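Local coordinates for GH3 beta-N-acetylglucosaminidase (Paenibacillaceae, PDB 6K5J), which hydrolyses terminal beta-linked N-acetylglucosamine residues as a glycoside hydrolase family 3 beta-N-acetylglucosaminidase, probably acting on chitin-derived oligosaccharides, at residues F382-T387 against Q450-S455; L391-E396 against A439-L444; E443-I448 against P475-I480; A482-P487 against S508-L513. All coordinates share one frame; numbering follows the deposited sequence.

In the fold
All four contacts lie in the C-terminal alpha/beta domain that follows the TIM-barrel domain, and all reach its mixed sheet, in which 478-483, 450-455 and 390-396 are consecutive parallel strands. Contact 1 ties a loop to strand 450-455. Contact 2 packs helix 435-447 on strand 390-396; the centres of contacts 1 and 2 are about 13 Å apart. Contact 3 sets the end of that helix against the start of strand 478-483, and contact 4, some 21 Å from contact 3, sets helix 507-517 against its other end, on the opposite face. Along the chain contact 2 falls within the span of contact 1, contact 3 alternates with contact 1, and contact 4 follows, joining sequence-distant parts into one three-layer domain.

Contact 1 (F382-T387 against Q450-S455); sequences FTLDKT and QVVVVS
Gln450 opens strand 450-455 and reaches across to the backbone of Asp385, in the loop that leads toward strand 390-396. Its CB points toward the loop, and CG lies anti to the carbonyl carbon (chi1 -77°), from where the extended chain carries CD to the peptide groups on the two sides of the Asp385 CA. There the amide divides its work. OE1 accepts from Asp385 N at 2.7 Å, a nearly straight bond (168° at the hydrogen) that lies in the carbonyl plane on a lone pair; OE1 also sits 3.5 Å from Asp385 CB. NE2 donates to Asp385 O at 3.2 Å, more bent and tilted from both the amide plane and the carbonyl plane, and gives a further hydrogen bond to Pro389 O. With both ends used, the amide has its flip fixed. With an alanine here, Asp385 N and O would probably lose both mates and the loop its tie to the strand. Beside the amide, Leu384 CD2 meets Val452 CG2 at 4.0 Å, the two side chains crossing at about a right angle. Asp385 turns its carboxylate the other way: OD1 accepts from Thr387 N (2.9 Å) and Thr387 OG1 (2.6 Å), both from the same face of its plane. The arrangement is thus a side-chain amide pairing with one residue's backbone N-H and C=O, next to an Asx turn.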
loop_
_atom_site.group_PDB
_atom_site.type_symbol
_atom_site.label_atom_id
_atom_site.label_comp_id
_atom_site.label_asym_id
_atom_site.label_seq_id
_atom_site.Cartn_x
_atom_site.Cartn_y
_atom_site.Cartn_z
ATOM N N PHE A 382 -12.307 24.105 19.514
ATOM C CA PHE A 382 -11.389 23.036 19.873
ATOM C C PHE A 382 -9.930 23.467 19.905
ATOM O O PHE A 382 -9.092 22.683 20.355
ATOM C CB PHE A 382 -11.516 21.867 18.886
ATOM C CG PHE A 382 -11.278 22.272 17.460
ATOM C CD1 PHE A 382 -9.990 22.467 16.986
ATOM C CD2 PHE A 382 -12.343 22.492 16.605
ATOM C CE1 PHE A 382 -9.768 22.861 15.679
ATOM C CE2 PHE A 382 -12.128 22.885 15.302
ATOM C CZ PHE A 382 -10.839 23.068 14.833
ATOM N N THR A 383 -9.594 24.660 19.427
ATOM C CA THR A 383 -8.187 24.997 19.242
ATOM C C THR A 383 -7.456 25.038 20.580
ATOM O O THR A 383 -7.999 25.480 21.598
ATOM C CB THR A 383 -8.049 26.329 18.513
ATOM O OG1 THR A 383 -8.896 27.300 19.129
ATOM C CG2 THR A 383 -8.455 26.166 17.050
ATOM N N LEU A 384 -6.217 24.553 20.571
ATOM C CA LEU A 384 -5.432 24.443 21.794
ATOM C C LEU A 384 -5.121 25.819 22.379
ATOM O O LEU A 384 -4.907 26.790 21.649
ATOM C CB LEU A 384 -4.131 23.692 21.512
ATOM C CG LEU A 384 -4.260 22.232 21.064
ATOM C CD1 LEU A 384 -2.900 21.701 20.629
ATOM C CD2 LEU A 384 -4.839 21.369 22.167
ATOM N N ASP A 385 -5.084 25.892 23.708
ATOM C CA ASP A 385 -4.667 27.098 24.425
ATOM C C ASP A 385 -3.156 27.028 24.638
ATOM O O ASP A 385 -2.671 26.212 25.427
ATOM C CB ASP A 385 -5.429 27.209 25.746
ATOM C CG ASP A 385 -5.081 28.464 26.545
ATOM O OD1 ASP A 385 -4.076 29.141 26.246
ATOM O OD2 ASP A 385 -5.829 28.767 27.494
ATOM N N LYS A 386 -2.415 27.886 23.932
ATOM C CA LYS A 386 -0.958 27.846 23.971
ATOM C C LYS A 386 -0.395 28.176 25.347
ATOM O O LYS A 386 0.758 27.829 25.632
ATOM C CB LYS A 386 -0.384 28.808 22.930
ATOM C CG LYS A 386 1.078 28.576 22.600
ATOM C CD LYS A 386 1.501 29.452 21.432
ATOM C CE LYS A 386 2.982 29.365 21.188
ATOM N NZ LYS A 386 3.376 30.195 20.014
ATOM N N THR A 387 -1.174 28.835 26.204
ATOM C CA THR A 387 -0.723 29.180 27.547
ATOM C C THR A 387 -0.839 28.021 28.526
ATOM O O THR A 387 -0.427 28.164 29.687
ATOM C CB THR A 387 -1.515 30.382 28.073
ATOM O OG1 THR A 387 -2.872 29.994 28.339
ATOM C CG2 THR A 387 -1.512 31.487 27.050
ATOM N N GLN A 450 -5.578 19.647 29.026
ATOM C CA GLN A 450 -5.584 19.614 27.565
ATOM C C GLN A 450 -4.937 18.321 27.085
ATOM O O GLN A 450 -3.708 18.180 27.142
ATOM C CB GLN A 450 -4.823 20.800 26.983
ATOM C CG GLN A 450 -5.551 22.110 26.998
ATOM C CD GLN A 450 -4.866 23.132 26.121
ATOM O OE1 GLN A 450 -5.494 23.757 25.265
ATOM N NE2 GLN A 450 -3.561 23.305 26.325
ATOM N N VAL A 451 -5.746 17.402 26.558
ATOM C CA VAL A 451 -5.279 16.098 26.101
ATOM C C VAL A 451 -5.650 15.919 24.633
ATOM O O VAL A 451 -6.812 16.109 24.255
ATOM C CB VAL A 451 -5.869 14.953 26.944
ATOM C CG1 VAL A 451 -5.333 13.611 26.442
ATOM C CG2 VAL A 451 -5.526 15.146 28.432
ATOM N N VAL A 452 -4.664 15.566 23.813
ATOM C CA VAL A 452 -4.890 15.123 22.439
ATOM C C VAL A 452 -4.445 13.673 22.349
ATOM O O VAL A 452 -3.250 13.378 22.479
ATOM C CB VAL A 452 -4.125 15.963 21.404
ATOM C CG1 VAL A 452 -4.478 15.476 19.984
ATOM C CG2 VAL A 452 -4.405 17.453 21.559
ATOM N N VAL A 453 -5.382 12.773 22.090
ATOM C CA VAL A 453 -5.027 11.393 21.789
ATOM C C VAL A 453 -4.979 11.237 20.280
ATOM O O VAL A 453 -5.969 11.509 19.587
ATOM C CB VAL A 453 -6.015 10.390 22.397
ATOM C CG1 VAL A 453 -5.602 8.966 21.993
ATOM C CG2 VAL A 453 -6.051 10.537 23.897
ATOM N N VAL A 454 -3.829 10.813 19.775
ATOM C CA VAL A 454 -3.730 10.332 18.405
ATOM C C VAL A 454 -4.127 8.860 18.436
ATOM O O VAL A 454 -3.450 8.039 19.061
ATOM C CB VAL A 454 -2.322 10.537 17.838
ATOM C CG1 VAL A 454 -2.239 9.975 16.434
ATOM C CG2 VAL A 454 -1.969 12.020 17.815
ATOM N N SER A 455 -5.257 8.526 17.813
ATOM C CA SER A 455 -5.677 7.135 17.768
ATOM C C SER A 455 -5.101 6.449 16.529
ATOM O O SER A 455 -4.721 7.087 15.545
ATOM C CB SER A 455 -7.208 7.009 17.802
ATOM O OG SER A 455 -7.823 7.450 16.600
#

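Contact 2 (L391-E396 against A439-L444); sequences LVVWPE and AHIQEL
Leu391 and Val393 of strand 390-396 pack on Ile441 and Leu444 of helix 435-447, the helix of the beta-alpha-beta crossover from strand 424-430 to strand 450-455, which passes over 390-396. The axes of strand 391-396 and helix 439-444 come within 10.3 Å and run at 165° to each other, so that the strand residues two apart face helix residues three apart in reverse order: Val393 opposite Ile441, Leu391 opposite Leu444. In the first pair the methyls touch tip to tip, Val393 CG2 to Ile441 CG2 at 3.9 Å. Ile441 sets that branch anti to its own N, while CG1 stands beside the N (chi1 -64°). The second pair is built differently. Leu391 CD2 comes against Leu444 CB at 4.1 Å, with the two side chains crossing at about a right angle, and the same methyl lies 4.3 Å from Ile441 O. Further along, Leu444 CD1 rests 3.4 Å above one face of the His440 ring, offset toward its rim. The interface is apolar and buried. Ile441 also touches Leu467 and Leu471 of helix 462-472, which places a second helix beside the first on this face, while Val393 meets Ile429 and Val453 on the flanking strands. The crossover helix laid antiparallel over the parallel strands of a mostly parallel sheet fits the alpha/beta sandwich domain of family 3 glycoside hydrolases.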
loop_
_atom_site.group_PDB
_atom_site.type_symbol
_atom_site.label_atom_id
_atom_site.label_comp_id
_atom_site.label_asym_id
_atom_site.label_seq_id
_atom_site.Cartn_x
_atom_site.Cartn_y
_atom_site.Cartn_z
ATOM N N LEU A 391 -1.028 17.455 26.776
ATOM C CA LEU A 391 -0.650 16.052 26.822
ATOM C C LEU A 391 -1.005 15.419 25.481
ATOM O O LEU A 391 -2.178 15.379 25.103
ATOM C CB LEU A 391 -1.365 15.334 27.963
ATOM C CG LEU A 391 -1.114 13.821 27.990
ATOM C CD1 LEU A 391 0.370 13.506 28.283
ATOM C CD2 LEU A 391 -2.028 13.143 28.987
ATOM N N VAL A 392 -0.002 14.937 24.760
ATOM C CA VAL A 392 -0.218 14.213 23.513
ATOM C C VAL A 392 0.038 12.734 23.768
ATOM O O VAL A 392 1.114 12.355 24.250
ATOM C CB VAL A 392 0.681 14.737 22.382
ATOM C CG1 VAL A 392 0.470 13.893 21.102
ATOM C CG2 VAL A 392 0.400 16.221 22.118
ATOM N N VAL A 393 -0.947 11.903 23.448
ATOM C CA VAL A 393 -0.824 10.453 23.550
ATOM C C VAL A 393 -0.518 9.912 22.159
ATOM O O VAL A 393 -1.332 10.045 21.238
ATOM C CB VAL A 393 -2.098 9.824 24.136
ATOM C CG1 VAL A 393 -1.887 8.337 24.395
ATOM C CG2 VAL A 393 -2.481 10.533 25.431
ATOM N N TRP A 394 0.664 9.328 21.993
ATOM C CA TRP A 394 1.170 8.978 20.671
ATOM C C TRP A 394 1.280 7.468 20.552
ATOM O O TRP A 394 2.005 6.844 21.343
ATOM C CB TRP A 394 2.524 9.637 20.409
ATOM C CG TRP A 394 3.087 9.291 19.057
ATOM C CD1 TRP A 394 4.074 8.382 18.785
ATOM C CD2 TRP A 394 2.684 9.834 17.793
ATOM N NE1 TRP A 394 4.304 8.322 17.427
ATOM C CE2 TRP A 394 3.464 9.203 16.796
ATOM C CE3 TRP A 394 1.730 10.786 17.405
ATOM C CZ2 TRP A 394 3.334 9.504 15.438
ATOM C CZ3 TRP A 394 1.598 11.080 16.050
ATOM C CH2 TRP A 394 2.394 10.436 15.085
ATOM N N PRO A 395 0.599 6.842 19.593
ATOM C CA PRO A 395 0.638 5.384 19.470
ATOM C C PRO A 395 1.769 4.910 18.575
ATOM O O PRO A 395 2.150 5.563 17.604
ATOM C CB PRO A 395 -0.723 5.072 18.834
ATOM C CG PRO A 395 -0.931 6.252 17.881
ATOM C CD PRO A 395 -0.269 7.459 18.568
ATOM N N GLU A 396 2.316 3.743 18.911
ATOM C CA GLU A 396 3.360 3.148 18.087
ATOM C C GLU A 396 3.044 1.675 17.879
ATOM O O GLU A 396 2.603 0.985 18.805
ATOM C CB GLU A 396 4.768 3.321 18.705
ATOM C CG GLU A 396 4.987 2.570 20.006
ATOM C CD GLU A 396 6.448 2.539 20.460
ATOM O OE1 GLU A 396 7.308 3.199 19.829
ATOM O OE2 GLU A 396 6.730 1.841 21.462
ATOM N N ALA A 439 -2.709 3.286 32.818
ATOM C CA ALA A 439 -2.725 3.940 34.122
ATOM C C ALA A 439 -1.894 5.213 34.105
ATOM O O ALA A 439 -2.274 6.221 34.714
ATOM C CB ALA A 439 -2.215 2.979 35.197
ATOM N N HIS A 440 -0.756 5.191 33.404
ATOM C CA HIS A 440 0.084 6.381 33.322
ATOM C C HIS A 440 -0.637 7.522 32.608
ATOM O O HIS A 440 -0.541 8.680 33.028
ATOM C CB HIS A 440 1.395 6.053 32.610
ATOM C CG HIS A 440 2.429 7.130 32.727
ATOM N ND1 HIS A 440 3.374 7.366 31.753
ATOM C CD2 HIS A 440 2.661 8.039 33.704
ATOM C CE1 HIS A 440 4.148 8.371 32.125
ATOM N NE2 HIS A 440 3.736 8.796 33.307
ATOM N N ILE A 441 -1.365 7.217 31.529
ATOM C CA ILE A 441 -2.073 8.266 30.797
ATOM C C ILE A 441 -3.199 8.842 31.650
ATOM O O ILE A 441 -3.381 10.062 31.722
ATOM C CB ILE A 441 -2.612 7.733 29.455
ATOM C CG1 ILE A 441 -1.465 7.329 28.523
ATOM C CG2 ILE A 441 -3.504 8.795 28.796
ATOM C CD1 ILE A 441 -0.340 8.354 28.428
ATOM N N GLN A 442 -3.973 7.975 32.305
ATOM C CA GLN A 442 -5.060 8.464 33.145
ATOM C C GLN A 442 -4.531 9.361 34.256
ATOM O O GLN A 442 -5.155 10.369 34.602
ATOM C CB GLN A 442 -5.853 7.292 33.725
ATOM C CG GLN A 442 -6.478 6.399 32.660
ATOM C CD GLN A 442 -7.932 6.086 32.922
ATOM O OE1 GLN A 442 -8.687 6.939 33.388
ATOM N NE2 GLN A 442 -8.340 4.855 32.615
ATOM N N GLU A 443 -3.361 9.028 34.799
ATOM C CA GLU A 443 -2.772 9.843 35.854
ATOM C C GLU A 443 -2.333 11.203 35.325
ATOM O O GLU A 443 -2.637 12.241 35.923
ATOM C CB GLU A 443 -1.590 9.107 36.482
ATOM C CG GLU A 443 -1.062 9.754 37.757
ATOM C CD GLU A 443 0.438 9.600 37.917
ATOM O OE1 GLU A 443 1.189 10.469 37.423
ATOM O OE2 GLU A 443 0.866 8.607 38.541
ATOM N N LEU A 444 -1.605 11.220 34.206
ATOM C CA LEU A 444 -1.137 12.492 33.662
ATOM C C LEU A 444 -2.299 13.380 33.234
ATOM O O LEU A 444 -2.184 14.611 33.268
ATOM C CB LEU A 444 -0.190 12.243 32.489
ATOM C CG LEU A 444 1.218 11.787 32.864
ATOM C CD1 LEU A 444 1.930 11.175 31.660
ATOM C CD2 LEU A 444 2.016 12.950 33.435
#

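Contact 3 (E443-I448 against P475-I480); sequences ELSGQI and PDVQLI
The last turn of helix 435-447 passes the run leading into strand 478-483 with Ser445 and Val477 as the nearest pair, their CA atoms 6.8 Å apart, and Gly446 next to Asp476. Touching is slight and comes mainly from one valine branch. Val477 CG2, which lies anti to the carbonyl carbon while CG1 stands anti to N (chi1 170°), comes up against Ser445 O at 3.7 Å and Ser445 CB at 4.1 Å. The serine hydroxyl is engaged otherwise: OG, at chi1 70°, sits between the backbone N and carbonyl carbon and is hydrogen-bonded to Gln442 O, one turn back in the helix, and to Lys474 NZ just ahead of the 475-480 segment. Lys474 therefore adds a polar link between the same two parts of the chain. This is the N-terminal end of the parallel strands in the alpha/beta sandwich, where a helix ends and the chain turns into the next strand, here 450-455, whose Val451 is touched by both Ser445 and Val477 and so lies beneath the pair. Near the helix end, Leu444 O accepts from both Gln447 N and Ile448 N, the latter at 2.8 Å. A water sits between the segments on the more open side: it lies 2.7 Å from Ser445 O and 3.1 Å from Asp476 OD2, placed to donate to each, though it has more acceptors in reach than protons. Asp476 points its CB toward the helix, yet Asp476 OD2 comes no nearer to the helix segment than 4.3 Å, at Ser445 O.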
loop_
_atom_site.group_PDB
_atom_site.type_symbol
_atom_site.label_atom_id
_atom_site.label_comp_id
_atom_site.label_asym_id
_atom_site.label_seq_id
_atom_site.Cartn_x
_atom_site.Cartn_y
_atom_site.Cartn_z
ATOM N N GLU A 443 -3.361 9.028 34.799
ATOM C CA GLU A 443 -2.772 9.843 35.854
ATOM C C GLU A 443 -2.333 11.203 35.325
ATOM O O GLU A 443 -2.637 12.241 35.923
ATOM C CB GLU A 443 -1.590 9.107 36.482
ATOM C CG GLU A 443 -1.062 9.754 37.757
ATOM C CD GLU A 443 0.438 9.600 37.917
ATOM O OE1 GLU A 443 1.189 10.469 37.423
ATOM O OE2 GLU A 443 0.866 8.607 38.541
ATOM N N LEU A 444 -1.605 11.220 34.206
ATOM C CA LEU A 444 -1.137 12.492 33.662
ATOM C C LEU A 444 -2.299 13.380 33.234
ATOM O O LEU A 444 -2.184 14.611 33.268
ATOM C CB LEU A 444 -0.190 12.243 32.489
ATOM C CG LEU A 444 1.218 11.787 32.864
ATOM C CD1 LEU A 444 1.930 11.175 31.660
ATOM C CD2 LEU A 444 2.016 12.950 33.435
ATOM N N SER A 445 -3.425 12.785 32.835
ATOM C CA SER A 445 -4.592 13.576 32.465
ATOM C C SER A 445 -5.206 14.280 33.666
ATOM O O SER A 445 -5.935 15.263 33.489
ATOM C CB SER A 445 -5.645 12.700 31.782
ATOM O OG SER A 445 -6.245 11.796 32.694
ATOM N N GLY A 446 -4.935 13.798 34.882
ATOM C CA GLY A 446 -5.328 14.541 36.066
ATOM C C GLY A 446 -4.460 15.752 36.326
ATOM O O GLY A 446 -4.879 16.668 37.040
ATOM N N GLN A 447 -3.260 15.782 35.754
ATOM C CA GLN A 447 -2.359 16.910 35.926
ATOM C C GLN A 447 -2.311 17.833 34.719
ATOM O O GLN A 447 -1.927 18.998 34.870
ATOM C CB GLN A 447 -0.945 16.409 36.239
ATOM C CG GLN A 447 -0.920 15.273 37.260
ATOM C CD GLN A 447 0.424 14.569 37.321
ATOM O OE1 GLN A 447 1.444 15.108 36.885
ATOM N NE2 GLN A 447 0.432 13.356 37.866
ATOM N N ILE A 448 -2.689 17.351 33.536
ATOM C CA ILE A 448 -2.712 18.155 32.315
ATOM C C ILE A 448 -4.099 17.996 31.698
ATOM O O ILE A 448 -4.449 16.908 31.226
ATOM C CB ILE A 448 -1.616 17.739 31.323
ATOM C CG1 ILE A 448 -0.229 17.877 31.969
ATOM C CG2 ILE A 448 -1.695 18.584 30.057
ATOM C CD1 ILE A 448 0.925 17.343 31.122
ATOM N N PRO A 475 -14.637 14.839 33.519
ATOM C CA PRO A 475 -15.127 16.218 33.340
ATOM C C PRO A 475 -14.040 17.270 33.458
ATOM O O PRO A 475 -14.262 18.415 33.046
ATOM C CB PRO A 475 -16.174 16.375 34.458
ATOM C CG PRO A 475 -16.356 14.991 35.047
ATOM C CD PRO A 475 -15.078 14.262 34.797
ATOM N N ASP A 476 -12.879 16.926 34.005
ATOM C CA ASP A 476 -11.763 17.849 34.144
ATOM C C ASP A 476 -10.823 17.828 32.942
ATOM O O ASP A 476 -9.781 18.493 32.974
ATOM C CB ASP A 476 -10.973 17.515 35.417
ATOM C CG ASP A 476 -10.703 16.015 35.563
ATOM O OD1 ASP A 476 -11.661 15.219 35.437
ATOM O OD2 ASP A 476 -9.534 15.631 35.802
ATOM N N VAL A 477 -11.154 17.073 31.898
ATOM C CA VAL A 477 -10.289 16.879 30.741
ATOM C C VAL A 477 -10.973 17.487 29.523
ATOM O O VAL A 477 -12.175 17.287 29.312
ATOM C CB VAL A 477 -9.981 15.384 30.511
ATOM C CG1 VAL A 477 -9.275 15.166 29.164
ATOM C CG2 VAL A 477 -9.146 14.824 31.651
ATOM N N GLN A 478 -10.213 18.245 28.734
ATOM C CA GLN A 478 -10.650 18.694 27.414
ATOM C C GLN A 478 -9.927 17.813 26.401
ATOM O O GLN A 478 -8.737 18.006 26.132
ATOM C CB GLN A 478 -10.359 20.176 27.198
ATOM C CG GLN A 478 -11.219 21.114 28.045
ATOM C CD GLN A 478 -10.708 21.249 29.469
ATOM O OE1 GLN A 478 -9.535 21.570 29.693
ATOM N NE2 GLN A 478 -11.584 20.998 30.444
ATOM N N LEU A 479 -10.643 16.823 25.874
ATOM C CA LEU A 479 -10.065 15.770 25.046
ATOM C C LEU A 479 -10.356 16.037 23.574
ATOM O O LEU A 479 -11.509 16.275 23.201
ATOM C CB LEU A 479 -10.634 14.408 25.438
ATOM C CG LEU A 479 -10.271 13.239 24.511
ATOM C CD1 LEU A 479 -8.794 12.922 24.647
ATOM C CD2 LEU A 479 -11.124 12.013 24.845
ATOM N N ILE A 480 -9.312 16.000 22.747
ATOM C CA ILE A 480 -9.432 15.941 21.293
ATOM C C ILE A 480 -8.863 14.602 20.839
ATOM O O ILE A 480 -7.794 14.190 21.299
ATOM C CB ILE A 480 -8.675 17.097 20.603
ATOM C CG1 ILE A 480 -9.292 18.453 20.949
ATOM C CG2 ILE A 480 -8.626 16.905 19.075
ATOM C CD1 ILE A 480 -8.395 19.637 20.542
HETATM O O HOH W 1 -7.283 17.303 34.585
#

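Contact 4 (A482-P487 against S508-L513); sequences ASARNP and SAMRAL
Leu513 directs its CG anti to the backbone N (chi1 175°), and chi2 of 62° then presents both methyls of the branch to Ala482. Met510, one turn earlier, folds back instead: chi2 of -58° bends the chain, and its terminal methyl ends up facing Ala484. These two side chains form the inner face of helix 507-517 where it lies on the C-terminal end of strand 478-483, on the face of the alpha/beta sandwich sheet opposite to helix 435-447. The alanines pair with them in reverse chain order, two residues apart against three on the helix. Ala482 CB fits against the fork of the leucine, 3.6 Å from Leu513 CD2 and 3.8 Å from Leu513 CD1. The CA atoms of Ala482 and Leu513 are 8.1 Å apart. No hydrogen bond crosses the interface, and all four touching residues are buried. Helix 413-419 closes the surroundings, its Leu413 meeting both Met510 and Leu513. The strand ends at Ser483; in the loop that follows, Arg485 forms a salt bridge with Asp404 and a hydrogen bond with Tyr456. The methionine thioether also borders strand 390-396, two strands over, Met510 SD lying 3.5 Å from Trp394 CZ3. On the alanine side the touch is looser, Met510 CE standing 4.3 Å from Ala484 CB.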
loop_
_atom_site.group_PDB
_atom_site.type_symbol
_atom_site.label_atom_id
_atom_site.label_comp_id
_atom_site.label_asym_id
_atom_site.label_seq_id
_atom_site.Cartn_x
_atom_site.Cartn_y
_atom_site.Cartn_z
ATOM N N ALA A 482 -7.597 12.564 17.368
ATOM C CA ALA A 482 -7.223 12.666 15.965
ATOM C C ALA A 482 -6.758 11.292 15.513
ATOM O O ALA A 482 -5.772 10.769 16.038
ATOM C CB ALA A 482 -6.123 13.711 15.758
ATOM N N SER A 483 -7.476 10.695 14.566
ATOM C CA SER A 483 -7.123 9.366 14.096
ATOM C C SER A 483 -6.006 9.476 13.070
ATOM O O SER A 483 -6.079 10.295 12.143
ATOM C CB SER A 483 -8.340 8.649 13.499
ATOM O OG SER A 483 -9.020 9.467 12.558
ATOM N N ALA A 484 -4.969 8.661 13.248
ATOM C CA ALA A 484 -3.815 8.636 12.356
ATOM C C ALA A 484 -3.727 7.338 11.565
ATOM O O ALA A 484 -2.692 7.061 10.943
ATOM C CB ALA A 484 -2.523 8.859 13.147
ATOM N N ARG A 485 -4.773 6.517 11.598
ATOM C CA ARG A 485 -4.928 5.519 10.554
ATOM C C ARG A 485 -6.391 5.511 10.106
ATOM O O ARG A 485 -6.854 6.526 9.576
ATOM C CB ARG A 485 -4.418 4.144 11.003
ATOM C CG ARG A 485 -4.216 3.231 9.788
ATOM C CD ARG A 485 -3.174 2.134 9.976
ATOM N NE ARG A 485 -3.114 1.335 8.751
ATOM C CZ ARG A 485 -2.011 0.788 8.238
ATOM N NH1 ARG A 485 -0.838 0.926 8.846
ATOM N NH2 ARG A 485 -2.087 0.097 7.107
ATOM N N ASN A 486 -7.132 4.415 10.281
ATOM C CA ASN A 486 -8.492 4.395 9.743
ATOM C C ASN A 486 -9.345 5.454 10.439
ATOM O O ASN A 486 -9.300 5.577 11.669
ATOM C CB ASN A 486 -9.152 3.020 9.907
ATOM C CG ASN A 486 -8.564 1.969 8.972
ATOM O OD1 ASN A 486 -7.674 2.256 8.173
ATOM N ND2 ASN A 486 -9.056 0.742 9.082
ATOM N N PRO A 487 -10.148 6.222 9.690
ATOM C CA PRO A 487 -11.000 7.236 10.324
ATOM C C PRO A 487 -12.207 6.647 11.021
ATOM O O PRO A 487 -12.907 7.379 11.732
ATOM C CB PRO A 487 -11.425 8.118 9.143
ATOM C CG PRO A 487 -11.502 7.138 7.985
ATOM C CD PRO A 487 -10.325 6.185 8.226
ATOM N N SER A 508 4.028 14.939 7.171
ATOM C CA SER A 508 3.221 16.042 6.662
ATOM C C SER A 508 1.805 16.017 7.223
ATOM O O SER A 508 1.198 17.078 7.383
ATOM C CB SER A 508 3.195 16.029 5.130
ATOM O OG SER A 508 2.524 14.883 4.632
ATOM N N ALA A 509 1.260 14.830 7.513
ATOM C CA ALA A 509 -0.079 14.763 8.094
ATOM C C ALA A 509 -0.070 15.276 9.526
ATOM O O ALA A 509 -1.008 15.951 9.957
ATOM C CB ALA A 509 -0.617 13.328 8.050
ATOM N N MET A 510 0.995 14.988 10.271
ATOM C CA MET A 510 1.056 15.467 11.644
ATOM C C MET A 510 1.349 16.961 11.698
ATOM O O MET A 510 0.861 17.652 12.604
ATOM C CB MET A 510 2.090 14.656 12.427
ATOM C CG MET A 510 1.704 13.165 12.587
ATOM S SD MET A 510 0.108 12.894 13.421
ATOM C CE MET A 510 -1.060 12.718 12.045
ATOM N N ARG A 511 2.117 17.477 10.737
ATOM C CA ARG A 511 2.311 18.924 10.642
ATOM C C ARG A 511 0.988 19.625 10.389
ATOM O O ARG A 511 0.646 20.590 11.077
ATOM C CB ARG A 511 3.316 19.261 9.540
ATOM C CG ARG A 511 3.472 20.777 9.268
ATOM C CD ARG A 511 4.371 21.044 8.042
ATOM N NE ARG A 511 4.411 22.469 7.706
ATOM C CZ ARG A 511 3.514 23.096 6.953
ATOM N NH1 ARG A 511 2.489 22.428 6.432
ATOM N NH2 ARG A 511 3.644 24.403 6.715
ATOM N N ALA A 512 0.218 19.130 9.412
ATOM C CA ALA A 512 -1.069 19.732 9.087
ATOM C C ALA A 512 -2.032 19.620 10.259
ATOM O O ALA A 512 -2.771 20.562 10.561
ATOM C CB ALA A 512 -1.656 19.062 7.843
ATOM N N LEU A 513 -2.036 18.467 10.929
ATOM C CA LEU A 513 -2.897 18.304 12.091
ATOM C C LEU A 513 -2.554 19.319 13.174
ATOM O O LEU A 513 -3.450 19.908 13.787
ATOM C CB LEU A 513 -2.773 16.881 12.629
ATOM C CG LEU A 513 -3.515 16.583 13.923
ATOM C CD1 LEU A 513 -5.028 16.782 13.723
ATOM C CD2 LEU A 513 -3.200 15.159 14.338
#